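Local coordinates for putative angiotensinogen (Lampetra fluviatilis, PDB 5INW), which binds heparin and, as a serpin, inhibits thrombin, the inhibition being promoted by heparin through a template mechanism, at residues F90-Q95 with I106-L111; K94-G99 with K361-A366; I113-G118 with I242-Y247; K292-V297 with T316-K321; L300-G305 with E404-K409. The protein carries 1 engineered substitution. One frame throughout, in Å; residues are numbered along the deposited sequence.

Contact 1 of 5, residues F90-Q95 with I106-L111; sequences FRLYKQ and IFFSPL
With CG set between its backbone N and carbonyl carbon (chi1 62°), F108 carries its ring from strand 106-108 across to helix 90-95, where L92 and Y93, both with CG anti to the backbone N, receive it. The ring fills the groove between these two neighbours. On one flank L92 CD2 comes to 3.6 Å from F108 CE1, the two side chains sliding past each other in opposite directions. On the other, Y93 CD2 lies 3.8 Å from F108 CE2, the side chains crossing at about a right angle, while Y93 CB sits at the ring edge. Two residues back along the strand, I106 also faces the helix, and its CG2 meets Y93 CE2 at 4.1 Å. A large flat residue suits F108 because the axes of helix 90-95 and strand 106-108 stay 10.2 Å apart. With an alanine here, L92 and Y93 would probably lose their shared partner and a gap would open between helix and strand. The phenol oxygen of Y93 is satisfied by E323. Beyond the pair, I106 and F108 also touch Y358 of strand 345-359, and strand 106-108 pairs antiparallel with a strand of the C-terminal peptide chain.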
# COMPACT_ATOMS: atom_id res chain seq x y z
N PHE A 90 1.48 7.33 -6.19
CA PHE A 90 0.58 8.39 -6.66
C PHE A 90 0.24 8.17 -8.15
O PHE A 90 -0.92 8.17 -8.56
CB PHE A 90 1.22 9.74 -6.41
CG PHE A 90 1.29 10.14 -4.96
CD1 PHE A 90 0.18 10.05 -4.10
CD2 PHE A 90 2.48 10.68 -4.43
CE1 PHE A 90 0.27 10.47 -2.74
CE2 PHE A 90 2.57 11.07 -3.09
CZ PHE A 90 1.48 10.97 -2.24
N ARG A 91 1.26 7.89 -8.94
CA ARG A 91 1.05 7.50 -10.31
C ARG A 91 0.05 6.34 -10.39
O ARG A 91 -0.83 6.33 -11.25
CB ARG A 91 2.38 7.18 -11.00
CG ARG A 91 3.05 8.44 -11.57
CD ARG A 91 4.58 8.42 -11.57
NE ARG A 91 5.11 7.13 -12.02
CZ ARG A 91 6.21 6.51 -11.55
NH1 ARG A 91 6.98 7.06 -10.59
NH2 ARG A 91 6.54 5.31 -12.04
N LEU A 92 0.14 5.40 -9.47
CA LEU A 92 -0.78 4.30 -9.52
C LEU A 92 -2.15 4.77 -9.13
O LEU A 92 -3.14 4.36 -9.73
CB LEU A 92 -0.30 3.17 -8.61
CG LEU A 92 -1.25 2.00 -8.40
CD1 LEU A 92 -1.47 1.31 -9.74
CD2 LEU A 92 -0.67 1.00 -7.41
N TYR A 93 -2.21 5.63 -8.12
CA TYR A 93 -3.49 6.16 -7.66
C TYR A 93 -4.26 6.71 -8.83
O TYR A 93 -5.45 6.45 -8.99
CB TYR A 93 -3.28 7.27 -6.65
CG TYR A 93 -4.49 7.67 -5.81
CD1 TYR A 93 -5.44 8.55 -6.28
CD2 TYR A 93 -4.63 7.22 -4.49
CE1 TYR A 93 -6.52 8.92 -5.50
CE2 TYR A 93 -5.67 7.63 -3.68
CZ TYR A 93 -6.63 8.47 -4.20
OH TYR A 93 -7.71 8.84 -3.41
N LYS A 94 -3.55 7.49 -9.64
CA LYS A 94 -4.12 8.16 -10.78
C LYS A 94 -4.66 7.24 -11.82
O LYS A 94 -5.64 7.57 -12.44
CB LYS A 94 -3.08 9.04 -11.41
CG LYS A 94 -2.88 10.31 -10.60
CD LYS A 94 -1.54 10.95 -10.93
CE LYS A 94 -1.48 12.40 -10.46
NZ LYS A 94 -2.13 12.58 -9.12
N GLN A 95 -4.03 6.10 -12.04
CA GLN A 95 -4.60 5.05 -12.88
C GLN A 95 -5.85 4.40 -12.26
O GLN A 95 -6.83 4.19 -12.95
CB GLN A 95 -3.57 3.96 -13.16
CG GLN A 95 -2.29 4.38 -13.88
CD GLN A 95 -2.51 5.09 -15.21
OE1 GLN A 95 -1.95 6.16 -15.42
NE2 GLN A 95 -3.35 4.53 -16.08
N ILE A 106 -10.86 3.24 -2.45
CA ILE A 106 -9.55 3.04 -3.02
C ILE A 106 -8.58 2.84 -1.85
O ILE A 106 -8.55 3.66 -0.89
CB ILE A 106 -9.12 4.25 -3.88
CG1 ILE A 106 -9.97 4.35 -5.11
CG2 ILE A 106 -7.65 4.11 -4.35
CD1 ILE A 106 -9.73 5.64 -5.87
N PHE A 107 -7.79 1.77 -1.91
CA PHE A 107 -6.83 1.45 -0.83
C PHE A 107 -5.76 0.48 -1.25
O PHE A 107 -6.03 -0.61 -1.70
CB PHE A 107 -7.55 0.91 0.39
CG PHE A 107 -6.75 1.08 1.62
CD1 PHE A 107 -6.43 2.34 2.07
CD2 PHE A 107 -6.30 -0.01 2.36
CE1 PHE A 107 -5.69 2.52 3.22
CE2 PHE A 107 -5.52 0.16 3.49
CZ PHE A 107 -5.22 1.43 3.92
N PHE A 108 -4.52 0.89 -1.09
CA PHE A 108 -3.39 0.09 -1.50
C PHE A 108 -2.10 0.55 -0.83
O PHE A 108 -2.02 1.67 -0.38
CB PHE A 108 -3.27 0.09 -3.04
CG PHE A 108 -3.03 1.44 -3.68
CD1 PHE A 108 -1.70 1.88 -3.97
CD2 PHE A 108 -4.08 2.26 -4.07
CE1 PHE A 108 -1.45 3.11 -4.58
CE2 PHE A 108 -3.83 3.49 -4.68
CZ PHE A 108 -2.51 3.90 -4.95
N SER A 109 -1.09 -0.32 -0.73
CA SER A 109 0.22 0.03 -0.18
C SER A 109 1.27 0.14 -1.28
O SER A 109 1.60 -0.85 -1.92
CB SER A 109 0.70 -1.04 0.81
OG SER A 109 2.09 -0.83 1.11
N PRO A 110 1.84 1.32 -1.48
CA PRO A 110 2.94 1.44 -2.46
C PRO A 110 4.15 0.63 -2.11
O PRO A 110 4.74 0.07 -3.03
CB PRO A 110 3.29 2.93 -2.46
CG PRO A 110 2.07 3.63 -1.97
CD PRO A 110 1.39 2.65 -1.02
N LEU A 111 4.50 0.51 -0.84
CA LEU A 111 5.65 -0.33 -0.41
C LEU A 111 5.53 -1.79 -0.79
O LEU A 111 6.52 -2.42 -1.18
CB LEU A 111 5.85 -0.28 1.10
CG LEU A 111 6.42 1.00 1.68
CD1 LEU A 111 6.45 0.82 3.19
CD2 LEU A 111 7.81 1.32 1.18

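Contact 2 of 5, residues K94-G99 with K361-A366; sequences KQVLGG and KAYLSA
Y363 lays one face of its ring against V96, whose CA sits 4.3 Å from the ring centroid and 27° off the normal, a CH-pi contact with the helix backbone itself. V96 adds its CG2, 4.2 Å from Y363 CE2 and offset toward the rim, so that valine's branch reaches the ring with one methyl. Beside it, Q95 CB packs 3.7 Å from Y363 CD1. From there the Q95 chain, bent at its second torsion (chi2 -56°), folds along helix 361-366, and its amide end lies over the methyl of A366 at the exposed edge of the contact. The helix carrying Y363 is tied within itself by S365 OG, which bonds K361 O from the face opposite to S365 N. A serine in place of Y363 would take away the ring and is likely to cost V96 CA its ring contact, leave Q95 CB without its neighbour and open a gap between the two helices. Y358, near the end of strand 345-359, touches both V96 and Y363. The contact is thus a helix-to-helix seam of the serpin fold, joining the C-terminal part of helix 77-96 to the short helix that follows strand 345-359.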
# COMPACT_ATOMS: atom_id res chain seq x y z
N LYS A 94 -3.55 7.49 -9.64
CA LYS A 94 -4.12 8.16 -10.78
C LYS A 94 -4.66 7.24 -11.82
O LYS A 94 -5.64 7.57 -12.44
CB LYS A 94 -3.08 9.04 -11.41
CG LYS A 94 -2.88 10.31 -10.60
CD LYS A 94 -1.54 10.95 -10.93
CE LYS A 94 -1.48 12.40 -10.46
NZ LYS A 94 -2.13 12.58 -9.12
N GLN A 95 -4.03 6.10 -12.04
CA GLN A 95 -4.60 5.05 -12.88
C GLN A 95 -5.85 4.40 -12.26
O GLN A 95 -6.83 4.19 -12.95
CB GLN A 95 -3.57 3.96 -13.16
CG GLN A 95 -2.29 4.38 -13.88
CD GLN A 95 -2.51 5.09 -15.21
OE1 GLN A 95 -1.95 6.16 -15.42
NE2 GLN A 95 -3.35 4.53 -16.08
N VAL A 96 -5.83 4.09 -10.95
CA VAL A 96 -7.02 3.53 -10.28
C VAL A 96 -8.29 4.37 -10.49
O VAL A 96 -9.37 3.80 -10.59
CB VAL A 96 -6.80 3.27 -8.75
CG1 VAL A 96 -8.11 2.80 -8.06
CG2 VAL A 96 -5.71 2.21 -8.54
N LEU A 97 -8.15 5.70 -10.48
CA LEU A 97 -9.25 6.68 -10.72
C LEU A 97 -9.96 6.52 -12.05
O LEU A 97 -11.13 6.87 -12.16
CB LEU A 97 -8.72 8.12 -10.72
CG LEU A 97 -8.21 8.68 -9.40
CD1 LEU A 97 -7.57 10.05 -9.59
CD2 LEU A 97 -9.32 8.76 -8.36
N GLY A 98 -9.22 6.04 -13.06
CA GLY A 98 -9.80 5.73 -14.36
C GLY A 98 -10.88 4.66 -14.34
O GLY A 98 -11.67 4.57 -15.26
N GLY A 99 -10.93 3.86 -13.28
CA GLY A 99 -11.91 2.79 -13.16
C GLY A 99 -12.65 2.75 -11.83
O GLY A 99 -13.03 1.66 -11.39
N LYS A 361 -2.54 -5.35 -13.70
CA LYS A 361 -1.85 -5.54 -14.98
C LYS A 361 -2.00 -4.32 -15.89
O LYS A 361 -1.03 -3.79 -16.40
CB LYS A 361 -2.34 -6.83 -15.63
CG LYS A 361 -1.89 -7.00 -17.06
CD LYS A 361 -2.01 -8.43 -17.57
CE LYS A 361 -2.06 -8.45 -19.11
NZ LYS A 361 -1.78 -9.79 -19.71
N ALA A 362 -3.22 -3.84 -16.04
CA ALA A 362 -3.49 -2.70 -16.87
C ALA A 362 -2.98 -1.41 -16.27
O ALA A 362 -2.65 -0.50 -17.02
CB ALA A 362 -5.00 -2.59 -17.11
N TYR A 363 -3.00 -1.27 -14.95
CA TYR A 363 -2.55 0.00 -14.39
C TYR A 363 -1.03 0.14 -14.57
O TYR A 363 -0.52 1.19 -15.00
CB TYR A 363 -2.93 0.16 -12.91
CG TYR A 363 -4.43 0.04 -12.57
CD1 TYR A 363 -5.38 0.79 -13.23
CD2 TYR A 363 -4.87 -0.82 -11.55
CE1 TYR A 363 -6.72 0.68 -12.90
CE2 TYR A 363 -6.20 -0.94 -11.22
CZ TYR A 363 -7.11 -0.20 -11.91
OH TYR A 363 -8.43 -0.30 -11.61
N LEU A 364 -0.31 -0.93 -14.27
CA LEU A 364 1.14 -0.92 -14.36
C LEU A 364 1.54 -0.85 -15.83
O LEU A 364 2.53 -0.19 -16.18
CB LEU A 364 1.73 -2.15 -13.69
CG LEU A 364 1.41 -2.31 -12.20
CD1 LEU A 364 1.70 -3.72 -11.70
CD2 LEU A 364 2.18 -1.27 -11.39
N SER A 365 0.77 -1.51 -16.70
CA SER A 365 0.97 -1.35 -18.13
C SER A 365 0.90 0.12 -18.55
O SER A 365 1.80 0.61 -19.23
CB SER A 365 -0.04 -2.19 -18.90
OG SER A 365 0.21 -3.57 -18.71
N ALA A 366 -0.13 0.85 -18.15
CA ALA A 366 -0.19 2.28 -18.47
C ALA A 366 1.01 3.07 -17.91
O ALA A 366 1.52 3.99 -18.55
CB ALA A 366 -1.48 2.90 -17.99

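Contact 3 of 5, residues I113-G118 with I242-Y247; sequences IASALG and IVNVIY
This is a buried helix-on-sheet contact, in which segment 113-118 of helix 110-122 runs roughly antiparallel to segment 242-247 of strand 238-251 in the centre of the serpin body. The axes of the two short segments make an angle of 156° and approach to 7.6 Å, a close fit that small helix residues permit. S115 and A116 supply that smallness, and the strand answers with I242 and N244, two residues apart and so on the same face. The flat amide of N244 reaches the helix because its CG is anti to the backbone N (chi1 177°), which lifts ND2 to 3.5 Å from S115 CB. No hydrogen bond joins these two side chains. S115 OG instead turns back to L111 O in its own helix, while N244 has both amide ends occupied: OD1 is bonded to S112 OG and ND2 to N174 OD1. An asparagine suits this place because one amide can both accept from the helix and donate to the neighbouring strand 168-179, leaving its CB for packing against the turn at S115. Two residues earlier in the strand, a methyl meets helix backbone and methyl: I242 CG2 lies 4.0 Å from A116 O, with A116 CB a little farther. A116 additionally touches T412 and V414 of strand 405-417, which pairs antiparallel with strand 238-251. An asparagine of the sheet bonded to a serine near the start of the helix packed on it is consistent with the serpin shutter region, where the large sheet opens to take in the cleaved reactive loop.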
# COMPACT_ATOMS: atom_id res chain seq x y z
N ILE A 113 3.69 -3.10 -3.14
CA ILE A 113 3.77 -3.27 -4.55
C ILE A 113 5.21 -3.04 -5.05
O ILE A 113 5.69 -3.76 -5.94
CB ILE A 113 2.76 -2.38 -5.29
CG1 ILE A 113 1.35 -2.78 -4.90
CG2 ILE A 113 2.90 -2.58 -6.82
CD1 ILE A 113 0.26 -1.84 -5.42
N ALA A 114 5.89 -2.05 -4.49
CA ALA A 114 7.30 -1.79 -4.88
C ALA A 114 8.23 -2.96 -4.50
O ALA A 114 9.18 -3.25 -5.23
CB ALA A 114 7.81 -0.50 -4.26
N SER A 115 7.95 -3.59 -3.36
CA SER A 115 8.73 -4.72 -2.95
C SER A 115 8.56 -5.88 -3.89
O SER A 115 9.56 -6.53 -4.25
CB SER A 115 8.36 -5.17 -1.57
OG SER A 115 8.64 -4.13 -0.71
N ALA A 116 7.33 -6.17 -4.26
CA ALA A 116 7.10 -7.29 -5.15
C ALA A 116 7.76 -7.02 -6.50
O ALA A 116 8.42 -7.90 -7.06
CB ALA A 116 5.62 -7.60 -5.28
N LEU A 117 7.65 -5.80 -7.00
CA LEU A 117 8.28 -5.44 -8.29
C LEU A 117 9.80 -5.33 -8.24
O LEU A 117 10.46 -5.49 -9.26
CB LEU A 117 7.73 -4.12 -8.78
CG LEU A 117 6.22 -4.06 -9.03
CD1 LEU A 117 5.88 -2.61 -9.32
CD2 LEU A 117 5.79 -4.94 -10.17
N GLY A 118 10.36 -5.01 -7.07
CA GLY A 118 11.81 -5.05 -6.86
C GLY A 118 12.32 -6.46 -7.08
O GLY A 118 13.34 -6.66 -7.70
N ILE A 242 5.82 -14.64 -6.27
CA ILE A 242 6.48 -13.68 -5.38
C ILE A 242 5.40 -13.06 -4.54
O ILE A 242 4.37 -12.77 -5.04
CB ILE A 242 7.15 -12.55 -6.20
CG1 ILE A 242 8.34 -13.12 -6.98
CG2 ILE A 242 7.63 -11.39 -5.34
CD1 ILE A 242 8.76 -12.26 -8.16
N VAL A 243 5.68 -12.86 -3.27
CA VAL A 243 4.67 -12.37 -2.30
C VAL A 243 5.29 -11.31 -1.44
O VAL A 243 6.37 -11.49 -0.87
CB VAL A 243 4.21 -13.51 -1.37
CG1 VAL A 243 3.46 -12.97 -0.18
CG2 VAL A 243 3.41 -14.53 -2.16
N ASN A 244 4.64 -10.17 -1.36
CA ASN A 244 4.89 -9.24 -0.27
C ASN A 244 3.61 -9.15 0.53
O ASN A 244 2.51 -9.04 -0.01
CB ASN A 244 5.24 -7.82 -0.74
CG ASN A 244 5.40 -6.89 0.41
OD1 ASN A 244 4.44 -6.33 0.92
ND2 ASN A 244 6.61 -6.85 0.93
N VAL A 245 3.79 -9.15 1.83
CA VAL A 245 2.77 -8.68 2.74
C VAL A 245 3.33 -7.58 3.64
O VAL A 245 4.50 -7.59 3.98
CB VAL A 245 2.21 -9.79 3.63
CG1 VAL A 245 1.80 -10.93 2.75
CG2 VAL A 245 3.25 -10.25 4.64
N ILE A 246 2.42 -6.75 4.13
CA ILE A 246 2.75 -5.66 5.01
C ILE A 246 1.57 -5.43 5.92
O ILE A 246 0.42 -5.42 5.49
CB ILE A 246 3.12 -4.48 4.15
CG1 ILE A 246 3.38 -3.24 4.94
CG2 ILE A 246 2.03 -4.18 3.14
CD1 ILE A 246 4.08 -2.26 4.01
N TYR A 247 1.89 -5.31 7.20
CA TYR A 247 0.93 -5.19 8.27
C TYR A 247 1.30 -4.01 9.12
O TYR A 247 2.44 -3.94 9.58
CB TYR A 247 0.98 -6.43 9.15
CG TYR A 247 0.10 -6.32 10.38
CD1 TYR A 247 -1.22 -6.62 10.30
CD2 TYR A 247 0.61 -5.88 11.62
CE1 TYR A 247 -2.04 -6.52 11.41
CE2 TYR A 247 -0.20 -5.75 12.74
CZ TYR A 247 -1.54 -6.08 12.62
OH TYR A 247 -2.45 -6.01 13.68

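Contact 4 of 5, residues K292-V297 with T316-K321; sequences KLRSTV and TEDLPK
L293 and R294 meet D318 and K321, at the N-terminal side of helix 319-325, in two quite different ways, one close-fitting and one loose. On the inner side, the carboxylate of the buried D318 lies across the R294 side chain, its OD2 3.5 Å from R294 CB. L293 belongs to the same inner side: its CD2 rests 3.7 Å from K321 O, and its side chain also touches W334 and Q330 of helix 328-337. Leucine suits this spot, since it can cover the helix backbone while filling the space toward the next helix. R294 occupies the last loop position before strand 295-297, where R294 and S295 both face D290 in a G1 beta bulge. Toward solvent the contact becomes looser. The arginine chain, bent at chi3, brings NH1 to 3.4 Å from D318 OD1, a salt bridge without a hydrogen bond, the guanidinium and carboxylate planes being 23° apart. K321 also extends along this exposed side, but its NZ, of like charge, stays 5.2 Å from R294 NH2. The other carboxylate oxygen, OD2, lies near R294 O without a bond, both being acceptors, and takes a weak bond from R315 N. The chemistry implies that D318 serves as the negative centre of this corner: its charge may temper the repulsion between R294 and K321, while the long bridge to an exposed arginine is likely to contribute a modest, adaptable attraction.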
# COMPACT_ATOMS: atom_id res chain seq x y z
N LYS A 292 -6.85 26.46 -2.05
CA LYS A 292 -6.66 26.10 -3.46
C LYS A 292 -7.49 24.86 -3.87
O LYS A 292 -8.02 24.84 -4.98
CB LYS A 292 -5.16 25.93 -3.77
CG LYS A 292 -4.79 25.65 -5.23
CD LYS A 292 -4.95 26.86 -6.14
CE LYS A 292 -4.66 26.49 -7.60
NZ LYS A 292 -4.96 27.59 -8.56
N LEU A 293 -7.65 23.87 -2.98
CA LEU A 293 -8.38 22.59 -3.26
C LEU A 293 -9.76 22.44 -2.60
O LEU A 293 -10.38 21.37 -2.70
CB LEU A 293 -7.50 21.39 -2.89
CG LEU A 293 -6.20 21.23 -3.70
CD1 LEU A 293 -5.32 20.15 -3.08
CD2 LEU A 293 -6.46 20.91 -5.17
N ARG A 294 -10.24 23.52 -1.95
CA ARG A 294 -11.60 23.60 -1.38
C ARG A 294 -11.95 22.42 -0.48
O ARG A 294 -13.03 21.82 -0.58
CB ARG A 294 -12.63 23.74 -2.51
CG ARG A 294 -12.54 25.05 -3.28
CD ARG A 294 -13.77 25.24 -4.14
NE ARG A 294 -13.38 25.83 -5.43
CZ ARG A 294 -12.83 25.14 -6.44
NH1 ARG A 294 -12.59 23.82 -6.35
NH2 ARG A 294 -12.52 25.76 -7.56
N SER A 295 -11.00 22.11 0.40
CA SER A 295 -11.03 20.90 1.20
C SER A 295 -10.25 21.07 2.50
O SER A 295 -9.30 21.85 2.58
CB SER A 295 -10.45 19.73 0.40
OG SER A 295 -9.08 19.91 0.18
N THR A 296 -10.72 20.34 3.50
CA THR A 296 -10.14 20.35 4.84
C THR A 296 -9.07 19.25 4.94
O THR A 296 -9.31 18.11 4.55
CB THR A 296 -11.24 20.07 5.93
OG1 THR A 296 -12.41 20.87 5.69
CG2 THR A 296 -10.71 20.36 7.32
N VAL A 297 -7.90 19.59 5.49
CA VAL A 297 -6.81 18.63 5.77
C VAL A 297 -6.59 18.51 7.27
O VAL A 297 -6.55 19.51 7.97
CB VAL A 297 -5.48 19.11 5.12
CG1 VAL A 297 -4.32 18.18 5.49
CG2 VAL A 297 -5.65 19.23 3.61
N THR A 316 -18.35 17.17 -2.37
CA THR A 316 -17.84 15.87 -2.87
C THR A 316 -17.66 15.81 -4.39
O THR A 316 -17.13 14.81 -4.92
CB THR A 316 -18.71 14.70 -2.35
OG1 THR A 316 -20.09 14.96 -2.61
CG2 THR A 316 -18.56 14.57 -0.88
N GLU A 317 -18.08 16.89 -5.08
CA GLU A 317 -17.72 17.18 -6.48
C GLU A 317 -16.33 17.79 -6.70
O GLU A 317 -15.82 17.73 -7.80
CB GLU A 317 -18.78 18.10 -7.10
CG GLU A 317 -20.20 17.55 -7.07
CD GLU A 317 -21.20 18.53 -6.47
OE1 GLU A 317 -21.02 18.94 -5.31
OE2 GLU A 317 -22.18 18.87 -7.17
N ASP A 318 -15.71 18.38 -5.67
CA ASP A 318 -14.26 18.74 -5.66
C ASP A 318 -13.27 17.53 -5.61
O ASP A 318 -12.05 17.70 -5.78
CB ASP A 318 -13.90 19.60 -4.43
CG ASP A 318 -14.68 20.90 -4.35
OD1 ASP A 318 -14.88 21.52 -5.41
OD2 ASP A 318 -15.06 21.30 -3.20
N LEU A 319 -13.79 16.31 -5.35
CA LEU A 319 -12.94 15.15 -5.14
C LEU A 319 -12.01 14.77 -6.31
O LEU A 319 -10.93 14.26 -6.05
CB LEU A 319 -13.80 13.95 -4.71
CG LEU A 319 -13.10 12.66 -4.18
CD1 LEU A 319 -12.27 12.95 -2.95
CD2 LEU A 319 -14.18 11.64 -3.87
N PRO A 320 -12.42 14.97 -7.58
CA PRO A 320 -11.45 14.69 -8.63
C PRO A 320 -10.24 15.64 -8.73
O PRO A 320 -9.20 15.24 -9.23
CB PRO A 320 -12.32 14.74 -9.89
CG PRO A 320 -13.63 14.27 -9.40
CD PRO A 320 -13.78 15.01 -8.13
N LYS A 321 -10.40 16.89 -8.34
CA LYS A 321 -9.32 17.86 -8.43
C LYS A 321 -8.39 17.69 -7.25
O LYS A 321 -7.21 18.02 -7.35
CB LYS A 321 -9.85 19.31 -8.51
CG LYS A 321 -10.73 19.54 -9.74
CD LYS A 321 -10.95 21.02 -10.06
CE LYS A 321 -9.81 21.59 -10.89
NZ LYS A 321 -10.08 22.99 -11.25

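Contact 5 of 5, residues L300-G305 with E404-K409; sequences LPYEGG and EGTEAK
The contact belongs to the breach of the serpin fold, the end of the large sheet at which the reactive loop enters; residues 404-409 belong to the hinge of that loop, and 405-409 begin the inserted strand 405-417. Y302, just past the end of strand 295-301, reaches across to T406. Its OH is 2.6 Å from T406 OG1 in a hydrogen bond that either hydroxyl could donate. The threonine oxygen approaches at the edge of the ring, in its plane, and the two side chains cross at about a right angle. T406 CB follows behind, 3.5 Å from Y302 CE1, so the polar pair is flanked by carbon. For T406, OG1 stands beside the backbone N and anti to the carbonyl carbon (chi1 -62°), which turns the hydroxyl to the tyrosine. The ring of Y302 is itself held by aromatic neighbours, stacked with W252 and edge-to-face with F248. G405 precedes T406 with backbone angles that would jam a side chain against the preceding carbonyl, which explains glycine at the entry of the strand. On the far side of the strand, E407 and K409 form a salt bridge whose hydrogen bond, K409 NZ to E407 OE2 at 3.4 Å, is weak, and E407 OE1 also bonds Y247 OH. The chemistry implies a division of labour: threonine suits the inward position because it is compact yet keeps a hydroxyl to pair with the buried phenol, whereas charged residues are kept to the partly exposed face, where they can bond to one another.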
# COMPACT_ATOMS: atom_id res chain seq x y z
N LEU A 300 -3.86 13.04 11.90
CA LEU A 300 -4.19 12.22 13.06
C LEU A 300 -2.98 11.40 13.46
O LEU A 300 -2.75 10.34 12.90
CB LEU A 300 -5.40 11.30 12.79
CG LEU A 300 -6.50 12.09 12.12
CD1 LEU A 300 -7.64 11.18 11.65
CD2 LEU A 300 -6.99 13.21 13.01
N PRO A 301 -2.24 11.86 14.45
CA PRO A 301 -1.08 11.10 14.83
C PRO A 301 -1.38 9.69 15.39
O PRO A 301 -2.39 9.49 16.09
CB PRO A 301 -0.43 12.01 15.90
CG PRO A 301 -1.58 12.65 16.58
CD PRO A 301 -2.56 12.89 15.46
N TYR A 302 -0.49 8.76 15.08
CA TYR A 302 -0.35 7.54 15.82
C TYR A 302 0.85 7.62 16.76
O TYR A 302 1.70 8.48 16.63
CB TYR A 302 -0.11 6.37 14.88
CG TYR A 302 -1.20 6.12 13.89
CD1 TYR A 302 -2.38 5.49 14.25
CD2 TYR A 302 -1.05 6.49 12.58
CE1 TYR A 302 -3.41 5.28 13.31
CE2 TYR A 302 -2.07 6.31 11.65
CZ TYR A 302 -3.23 5.70 12.01
OH TYR A 302 -4.18 5.49 11.06
N GLU A 303 0.90 6.73 17.74
CA GLU A 303 2.16 6.33 18.37
C GLU A 303 3.09 5.75 17.28
O GLU A 303 2.65 5.48 16.14
CB GLU A 303 1.90 5.29 19.51
CG GLU A 303 1.07 5.77 20.73
CD GLU A 303 1.76 6.82 21.57
OE1 GLU A 303 3.01 6.93 21.51
OE2 GLU A 303 1.02 7.55 22.27
N GLY A 304 4.38 5.56 17.57
CA GLY A 304 5.40 5.40 16.49
C GLY A 304 5.70 6.79 15.96
O GLY A 304 5.43 7.81 16.64
N GLY A 305 6.23 6.90 14.76
CA GLY A 305 6.41 8.26 14.21
C GLY A 305 5.51 8.47 13.04
O GLY A 305 5.90 9.09 12.06
N GLU A 404 -9.39 2.73 19.14
CA GLU A 404 -7.98 2.55 19.55
C GLU A 404 -7.02 3.08 18.50
O GLU A 404 -5.88 3.48 18.82
CB GLU A 404 -7.57 1.08 19.79
CG GLU A 404 -8.49 0.27 20.70
CD GLU A 404 -8.54 0.69 22.20
OE1 GLU A 404 -9.65 0.58 22.82
OE2 GLU A 404 -7.51 1.10 22.80
N GLY A 405 -7.41 3.00 17.24
CA GLY A 405 -6.43 3.15 16.22
C GLY A 405 -6.80 2.56 14.90
O GLY A 405 -7.97 2.50 14.54
N THR A 406 -5.77 2.21 14.13
CA THR A 406 -5.94 1.77 12.80
C THR A 406 -5.18 0.47 12.62
O THR A 406 -4.05 0.35 13.10
CB THR A 406 -5.38 2.83 11.82
OG1 THR A 406 -6.11 4.06 11.95
CG2 THR A 406 -5.45 2.34 10.39
N GLU A 407 -5.80 -0.50 11.93
CA GLU A 407 -5.16 -1.74 11.56
C GLU A 407 -5.25 -1.78 10.06
O GLU A 407 -6.31 -1.45 9.50
CB GLU A 407 -5.91 -2.91 12.15
CG GLU A 407 -4.97 -4.07 12.53
CD GLU A 407 -5.63 -5.44 12.56
OE1 GLU A 407 -5.30 -6.21 13.47
OE2 GLU A 407 -6.47 -5.77 11.65
N ALA A 408 -4.14 -2.11 9.40
CA ALA A 408 -4.10 -2.13 7.92
C ALA A 408 -3.20 -3.23 7.44
O ALA A 408 -2.07 -3.30 7.91
CB ALA A 408 -3.63 -0.79 7.34
N LYS A 409 -3.69 -4.02 6.48
CA LYS A 409 -2.95 -5.12 5.86
C LYS A 409 -2.88 -4.81 4.38
O LYS A 409 -3.82 -4.27 3.84
CB LYS A 409 -3.74 -6.41 5.99
CG LYS A 409 -3.76 -7.04 7.35
CD LYS A 409 -4.92 -8.04 7.52
CE LYS A 409 -5.41 -8.07 8.99
NZ LYS A 409 -6.90 -8.14 9.21

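In the fold
Contacts 1, 3 and 5 are buried, whereas contacts 2 and 4 are partly open. Contacts 1 and 2 share helix 77-96 and touch, through L92 with Y363 and I106 with V96; contacts 1 and 3 share helix 110-122. Contacts 3 and 5 reach neighbouring strands, 238-251 and 405-417, of the large sheet, meeting through Y247 and E407, and contacts 4 and 5 draw on the two ends of strand 295-301. The chemistry follows the place. Aromatic and aliphatic packing fills contact 1, small residues around one amide make up contact 3, and paired hydroxyls define contact 5. Contact 2 sets a tyrosine face against backbone, and contact 4, the farthest from the chain's centre, relies on a salt bridge.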